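Local coordinates for protein peptide synthetase, module 7 (Actinoplanes teichomyceticus, PDB 4TX3) that probably recruits cytochrome P450 oxygenases to the peptide synthetase assembly line, using a domain of the condensation fold, at residues H67-T72 and L178-Y183. Numbering follows the deposited sequence.
Sequences HEILRT and LQFADY
Glu68 and Gln179 stack where two sequence motifs of the condensation fold meet: the RHExLRT motif (core motif C2), in the turn after helix 53-66, and the FADYAIW version of core motif C4, at the start of helix 180-191. The close-packed polar part of the contact lies here. Gln179 bends at chi2 (-69°) and crosses the extended Glu68 chain at about a right angle, placing Glu68 CD 3.3 Å from Gln179 CG and leaving the carboxylate and amide planes 25° apart. Gln179 OE1 accepts a nearly straight bond from Glu68 N (2.9 Å), whose donor sits above the carbonyl plane, while Gln179 NE2 is held by Arg66 O; the amide thus bridges the last helical residue, through Arg66 O, and the turn that follows, through Glu68 N. Glu68 OE2 forms a salt bridge with Arg13. The apolar part joins buried Ile69 and Phe180: Ile69 CD1 lies over one face of the Phe180 ring, offset toward the rim in a CH-pi contact, 3.6 Å from Phe180 CD2. Pro303 and Gln23 also touch both side chains.

The backbones keep an even spacing, Glu68 CA to Gln179 CA 6.3 Å and Ile69 CA to Phe180 CA 6.2 Å, and water links their N-H groups. One molecule, between the two pairs, accepts from Ile69 N and Phe180 N and donates to Gln179 OE1. Another, on the Ala181 side, accepts from Ala181 N and donates to Glu68 OE1. The N-H of the N-cap residue is itself bound: Gln179 N reaches Asp182 OD2 on its anti side at 2.9 Å.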
ATOM      1  N   HIS B  67       6.774 -18.564   3.099  1.00 32.04           N
ATOM      2  CA  HIS B  67       7.109 -18.048   4.436  1.00 30.82           C
ATOM      3  C   HIS B  67       7.485 -19.148   5.430  1.00 28.73           C
ATOM      4  O   HIS B  67       6.609 -19.840   5.947  1.00 32.23           O
ATOM      5  CB  HIS B  67       5.933 -17.260   5.022  1.00 31.60           C
ATOM      6  CG  HIS B  67       5.498 -16.095   4.189  1.00 33.93           C
ATOM      7  ND1 HIS B  67       6.072 -14.847   4.297  1.00 34.05           N
ATOM      8  CD2 HIS B  67       4.527 -15.982   3.251  1.00 31.62           C
ATOM      9  CE1 HIS B  67       5.487 -14.019   3.449  1.00 30.81           C
ATOM     10  NE2 HIS B  67       4.545 -14.681   2.804  1.00 31.57           N
ATOM     11  N   GLU B  68       8.774 -19.289   5.724  1.00 28.79           N
ATOM     12  CA  GLU B  68       9.246 -20.341   6.632  1.00 31.56           C
ATOM     13  C   GLU B  68       8.557 -20.374   7.992  1.00 27.65           C
ATOM     14  O   GLU B  68       8.315 -21.446   8.539  1.00 24.82           O
ATOM     15  CB  GLU B  68      10.748 -20.210   6.859  1.00 31.92           C
ATOM     16  CG  GLU B  68      11.572 -20.637   5.678  1.00 32.87           C
ATOM     17  CD  GLU B  68      13.035 -20.285   5.843  1.00 42.36           C
ATOM     18  OE1 GLU B  68      13.420 -19.745   6.916  1.00 36.49           O
ATOM     19  OE2 GLU B  68      13.796 -20.540   4.883  1.00 49.70           O
ATOM     20  N   ILE B  69       8.251 -19.208   8.542  1.00 23.94           N
ATOM     21  CA  ILE B  69       7.668 -19.175   9.872  1.00 30.75           C
ATOM     22  C   ILE B  69       6.326 -19.919   9.962  1.00 33.16           C
ATOM     23  O   ILE B  69       6.003 -20.447  11.024  1.00 30.73           O
ATOM     24  CB  ILE B  69       7.486 -17.723  10.390  1.00 36.88           C
ATOM     25  CG1 ILE B  69       7.274 -17.760  11.912  1.00 33.47           C
ATOM     26  CG2 ILE B  69       6.386 -16.956   9.598  1.00 24.73           C
ATOM     27  CD1 ILE B  69       7.281 -16.423  12.559  1.00 37.88           C
ATOM     28  N   LEU B  70       5.576 -19.998   8.854  1.00 31.79           N
ATOM     29  CA  LEU B  70       4.333 -20.778   8.805  1.00 28.90           C
ATOM     30  C   LEU B  70       4.533 -22.309   8.739  1.00 34.78           C
ATOM     31  O   LEU B  70       3.567 -23.077   8.847  1.00 35.89           O
ATOM     32  CB  LEU B  70       3.498 -20.354   7.605  1.00 34.09           C
ATOM     33  CG  LEU B  70       2.956 -18.932   7.561  1.00 34.27           C
ATOM     34  CD1 LEU B  70       2.071 -18.779   6.334  1.00 30.71           C
ATOM     35  CD2 LEU B  70       2.198 -18.631   8.832  1.00 28.77           C
ATOM     36  N   ARG B  71       5.766 -22.756   8.516  1.00 30.37           N
ATOM     37  CA  ARG B  71       6.083 -24.178   8.620  1.00 31.92           C
ATOM     38  C   ARG B  71       7.164 -24.360   9.687  1.00 30.89           C
ATOM     39  O   ARG B  71       8.052 -25.197   9.576  1.00 32.80           O
ATOM     40  CB  ARG B  71       6.518 -24.764   7.268  1.00 29.66           C
ATOM     41  CG  ARG B  71       7.409 -23.860   6.429  1.00 31.46           C
ATOM     42  CD  ARG B  71       7.600 -24.426   5.022  1.00 32.70           C
ATOM     43  NE  ARG B  71       8.180 -23.461   4.093  1.00 29.47           N
ATOM     44  CZ  ARG B  71       9.490 -23.302   3.905  1.00 34.16           C
ATOM     45  NH1 ARG B  71      10.357 -24.047   4.588  1.00 30.73           N
ATOM     46  NH2 ARG B  71       9.936 -22.397   3.038  1.00 29.02           N
ATOM     47  N   THR B  72       7.080 -23.541  10.721  1.00 29.27           N
ATOM     48  CA  THR B  72       7.987 -23.643  11.839  1.00 30.82           C
ATOM     49  C   THR B  72       7.263 -24.187  13.074  1.00 31.42           C
ATOM     50  O   THR B  72       6.146 -23.767  13.373  1.00 33.54           O
ATOM     51  CB  THR B  72       8.602 -22.279  12.169  1.00 28.80           C
ATOM     52  OG1 THR B  72       9.215 -21.741  10.992  1.00 30.03           O
ATOM     53  CG2 THR B  72       9.643 -22.414  13.254  1.00 30.31           C
ATOM     54  N   LEU B 178      14.457 -11.922   2.817  1.00 31.37           N
ATOM     55  CA  LEU B 178      14.606 -12.371   4.197  1.00 35.70           C
ATOM     56  C   LEU B 178      13.510 -13.329   4.623  1.00 32.35           C
ATOM     57  O   LEU B 178      12.335 -13.088   4.350  1.00 36.37           O
ATOM     58  CB  LEU B 178      14.597 -11.171   5.148  1.00 34.57           C
ATOM     59  CG  LEU B 178      15.677 -10.129   4.889  1.00 38.70           C
ATOM     60  CD1 LEU B 178      15.592  -9.086   5.971  1.00 43.02           C
ATOM     61  CD2 LEU B 178      17.047 -10.795   4.872  1.00 34.56           C
ATOM     62  N   GLN B 179      13.900 -14.408   5.294  1.00 32.58           N
ATOM     63  CA  GLN B 179      12.978 -15.234   6.083  1.00 34.73           C
ATOM     64  C   GLN B 179      13.017 -14.820   7.561  1.00 32.35           C
ATOM     65  O   GLN B 179      13.974 -14.175   7.994  1.00 35.75           O
ATOM     66  CB  GLN B 179      13.330 -16.712   5.941  1.00 34.11           C
ATOM     67  CG  GLN B 179      13.165 -17.223   4.534  1.00 34.70           C
ATOM     68  CD  GLN B 179      11.714 -17.282   4.100  1.00 36.06           C
ATOM     69  OE1 GLN B 179      10.787 -17.334   4.933  1.00 31.27           O
ATOM     70  NE2 GLN B 179      11.505 -17.278   2.787  1.00 30.58           N
ATOM     71  N   PHE B 180      12.003 -15.194   8.342  1.00 31.45           N
ATOM     72  CA  PHE B 180      11.944 -14.726   9.730  1.00 29.96           C
ATOM     73  C   PHE B 180      13.166 -15.130  10.557  1.00 31.32           C
ATOM     74  O   PHE B 180      13.565 -14.401  11.449  1.00 33.01           O
ATOM     75  CB  PHE B 180      10.679 -15.213  10.445  1.00 30.67           C
ATOM     76  CG  PHE B 180      10.446 -14.511  11.758  1.00 31.19           C
ATOM     77  CD1 PHE B 180      10.074 -13.173  11.783  1.00 32.01           C
ATOM     78  CD2 PHE B 180      10.650 -15.163  12.959  1.00 32.29           C
ATOM     79  CE1 PHE B 180       9.894 -12.500  12.990  1.00 36.04           C
ATOM     80  CE2 PHE B 180      10.465 -14.501  14.172  1.00 34.84           C
ATOM     81  CZ  PHE B 180      10.081 -13.171  14.188  1.00 35.21           C
ATOM     82  N   ALA B 181      13.755 -16.286  10.257  1.00 34.82           N
ATOM     83  CA  ALA B 181      14.952 -16.754  10.961  1.00 35.01           C
ATOM     84  C   ALA B 181      16.112 -15.760  10.826  1.00 38.52           C
ATOM     85  O   ALA B 181      16.946 -15.641  11.738  1.00 35.51           O
ATOM     86  CB  ALA B 181      15.376 -18.130  10.437  1.00 32.59           C
ATOM     87  N   ASP B 182      16.169 -15.068   9.684  1.00 33.16           N
ATOM     88  CA  ASP B 182      17.186 -14.044   9.449  1.00 34.06           C
ATOM     89  C   ASP B 182      16.974 -12.828  10.380  1.00 35.25           C
ATOM     90  O   ASP B 182      17.932 -12.247  10.884  1.00 35.60           O
ATOM     91  CB  ASP B 182      17.175 -13.605   7.980  1.00 35.91           C
ATOM     92  CG  ASP B 182      17.374 -14.779   6.999  1.00 40.58           C
ATOM     93  OD1 ASP B 182      18.258 -15.634   7.227  1.00 41.26           O
ATOM     94  OD2 ASP B 182      16.635 -14.845   5.989  1.00 39.05           O
ATOM     95  N   TYR B 183      15.717 -12.447  10.594  1.00 34.51           N
ATOM     96  CA  TYR B 183      15.368 -11.404  11.560  1.00 34.23           C
ATOM     97  C   TYR B 183      15.725 -11.832  12.991  1.00 36.23           C
ATOM     98  O   TYR B 183      16.324 -11.060  13.744  1.00 35.82           O
ATOM     99  CB  TYR B 183      13.872 -11.057  11.466  1.00 34.10           C
ATOM    100  CG  TYR B 183      13.450  -9.949  12.392  1.00 35.50           C
ATOM    101  CD1 TYR B 183      13.763  -8.621  12.108  1.00 39.90           C
ATOM    102  CD2 TYR B 183      12.751 -10.224  13.564  1.00 36.30           C
ATOM    103  CE1 TYR B 183      13.386  -7.587  12.980  1.00 40.60           C
ATOM    104  CE2 TYR B 183      12.375  -9.208  14.443  1.00 35.38           C
ATOM    105  CZ  TYR B 183      12.688  -7.890  14.145  1.00 40.18           C
ATOM    106  OH  TYR B 183      12.316  -6.880  15.021  1.00 40.40           O
TER
HETATM  107  O   HOH W   1      12.200 -18.461   9.223  1.00 27.79           O
HETATM  108  O   HOH W   2       9.489 -16.648   7.514  1.00 30.99           O